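Side-chain contact in copper chaperone CopZ (Staphylococcus aureus, PDB 6FF2), which sequesters Cu(I) inside the cell and carries it to the copper-exporting P-type ATPase CopA: residues G14-A19 with Q63-V68. Sequence-based numbering, arbitrary orientation.
Sequences GHCKSA and QGYDVV. With CU1 (copper (I) ion), chain F; CU1 (copper (I) ion), chain D; CU1 (copper (I) ion), chain C.
C16 meets Y65 through its sulfur, with SG 3.2 Å from the phenolic OH, while C16 CB packs 3.9 Å from Y65 CZ. H15, in the first turn of helix 14-25, turns its imidazole away from Y65 and binds the chain D copper through ND1 at 2.0 Å, together with C13 and with C16 of the second subunit. The C16 sulfur itself bridges two copper ions: SG lies 2.2 Å from the chain C ion and 2.4 Å from the chain F ion. The first torsion (chi1 -67°) sets SG beside the backbone N, where it reaches both coppers and Y65; its CxxC partner C13 is close by. In this sulfur-aromatic contact SG approaches the Y65 ring obliquely, 4.9 Å from the centroid and 73° off the normal, and stands beside the CE1, CZ and OH part of the ring. This is the metal-binding corner of the ferredoxin-like βαββαβ fold of heavy-metal-associated domains, where the loop after helix 53-62 brings a buried tyrosine against the copper cluster shared by two subunits. The Y65 OH also lies 3.4 Å from the chain F copper, a second-shell distance, and the ring is backed by M11, V20 and I60. A turn further along, A19 directs its methyl toward Q63; the bend at chi2 (-65°) brings Q63 OE1 to 3.8 Å from A19 CB. Q63 follows helix 53-62, and G64, with positive phi, completes the Schellman motif at its C-terminal end.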
loop_
_atom_site.group_PDB
_atom_site.type_symbol
_atom_site.label_atom_id
_atom_site.label_comp_id
_atom_site.label_asym_id
_atom_site.label_seq_id
_atom_site.Cartn_x
_atom_site.Cartn_y
_atom_site.Cartn_z
ATOM N N GLY A 14 -4.723 -3.742 -1.233
ATOM C CA GLY A 14 -5.302 -2.777 -2.157
ATOM C C GLY A 14 -4.421 -1.608 -2.566
ATOM O O GLY A 14 -4.534 -1.128 -3.675
ATOM N N HIS A 15 -3.484 -1.174 -1.701
ATOM C CA HIS A 15 -2.523 -0.137 -2.077
ATOM C C HIS A 15 -1.548 -0.627 -3.172
ATOM O O HIS A 15 -1.207 0.147 -4.086
ATOM C CB HIS A 15 -1.669 0.280 -0.886
ATOM C CG HIS A 15 -2.408 1.009 0.177
ATOM N ND1 HIS A 15 -2.474 0.542 1.466
ATOM C CD2 HIS A 15 -3.053 2.205 0.159
ATOM C CE1 HIS A 15 -3.169 1.400 2.202
ATOM N NE2 HIS A 15 -3.504 2.429 1.441
ATOM N N CYS A 16 -1.140 -1.893 -3.067
ATOM C CA CYS A 16 -0.239 -2.521 -4.037
ATOM C C CYS A 16 -0.966 -2.604 -5.398
ATOM O O CYS A 16 -0.424 -2.209 -6.450
ATOM C CB CYS A 16 0.192 -3.920 -3.632
ATOM S SG CYS A 16 1.241 -3.956 -2.154
ATOM N N LYS A 17 -2.196 -3.056 -5.343
ATOM C CA LYS A 17 -3.055 -3.120 -6.535
ATOM C C LYS A 17 -3.145 -1.767 -7.205
ATOM O O LYS A 17 -2.979 -1.626 -8.438
ATOM C CB LYS A 17 -4.394 -3.704 -6.199
ATOM C CG LYS A 17 -5.509 -3.512 -7.226
ATOM C CD LYS A 17 -6.651 -4.417 -6.825
ATOM C CE LYS A 17 -7.902 -4.183 -7.640
ATOM N NZ LYS A 17 -7.801 -4.781 -8.986
ATOM N N SER A 18 -3.443 -0.731 -6.451
ATOM C CA SER A 18 -3.610 0.570 -7.010
ATOM C C SER A 18 -2.329 1.059 -7.666
ATOM O O SER A 18 -2.345 1.638 -8.765
ATOM C CB SER A 18 -4.076 1.512 -5.916
ATOM O OG SER A 18 -4.200 2.765 -6.467
ATOM N N ALA A 19 -1.206 0.835 -6.996
ATOM C CA ALA A 19 0.065 1.302 -7.493
ATOM C C ALA A 19 0.455 0.612 -8.822
ATOM O O ALA A 19 1.046 1.260 -9.697
ATOM C CB ALA A 19 1.166 1.083 -6.457
ATOM N N GLN A 63 8.004 -0.196 -9.211
ATOM C CA GLN A 63 7.152 -0.037 -8.022
ATOM C C GLN A 63 7.548 -0.958 -6.879
ATOM O O GLN A 63 6.914 -0.895 -5.810
ATOM C CB GLN A 63 5.674 -0.293 -8.359
ATOM C CG GLN A 63 5.087 0.702 -9.343
ATOM C CD GLN A 63 5.033 2.105 -8.767
ATOM O OE1 GLN A 63 4.558 2.312 -7.640
ATOM N NE2 GLN A 63 5.561 3.041 -9.480
ATOM N N GLY A 64 8.586 -1.775 -7.067
ATOM C CA GLY A 64 9.115 -2.628 -6.018
ATOM C C GLY A 64 8.705 -4.084 -5.994
ATOM O O GLY A 64 9.094 -4.800 -5.102
ATOM N N TYR A 65 7.978 -4.554 -6.990
ATOM C CA TYR A 65 7.468 -5.945 -7.039
ATOM C C TYR A 65 8.352 -6.787 -7.954
ATOM O O TYR A 65 9.136 -6.262 -8.684
ATOM C CB TYR A 65 5.985 -5.922 -7.536
ATOM C CG TYR A 65 5.139 -5.033 -6.680
ATOM C CD1 TYR A 65 4.772 -5.425 -5.418
ATOM C CD2 TYR A 65 4.808 -3.774 -7.065
ATOM C CE1 TYR A 65 4.088 -4.559 -4.576
ATOM C CE2 TYR A 65 4.126 -2.900 -6.257
ATOM C CZ TYR A 65 3.781 -3.298 -5.021
ATOM O OH TYR A 65 3.134 -2.372 -4.260
ATOM N N ASP A 66 8.207 -8.101 -7.896
ATOM C CA ASP A 66 8.976 -9.029 -8.729
ATOM C C ASP A 66 8.050 -9.623 -9.793
ATOM O O ASP A 66 6.986 -10.188 -9.464
ATOM C CB ASP A 66 9.524 -10.178 -7.891
ATOM C CG ASP A 66 10.589 -9.745 -6.908
ATOM O OD1 ASP A 66 11.320 -8.757 -7.117
ATOM O OD2 ASP A 66 10.706 -10.467 -5.920
ATOM N N VAL A 67 8.459 -9.564 -11.044
ATOM C CA VAL A 67 7.680 -10.204 -12.075
ATOM C C VAL A 67 8.309 -11.590 -12.325
ATOM O O VAL A 67 9.504 -11.676 -12.569
ATOM C CB VAL A 67 7.695 -9.378 -13.360
ATOM C CG1 VAL A 67 7.023 -10.146 -14.493
ATOM C CG2 VAL A 67 7.072 -8.025 -13.125
ATOM N N VAL A 68 7.513 -12.664 -12.289
ATOM C CA VAL A 68 8.019 -14.021 -12.460
ATOM C C VAL A 68 8.334 -14.254 -13.918
ATOM O O VAL A 68 7.537 -13.910 -14.798
ATOM C CB VAL A 68 6.964 -15.056 -12.096
ATOM C CG1 VAL A 68 7.407 -16.461 -12.543
ATOM C CG2 VAL A 68 6.639 -14.953 -10.618
ATOM O OXT VAL A 68 9.402 -14.835 -14.183
HETATM CU CU CU1 F . 2.135 -1.949 -1.080
HETATM CU CU CU1 D . -2.107 -1.322 2.147
HETATM CU CU CU1 C . 0.191 -3.492 -0.266
#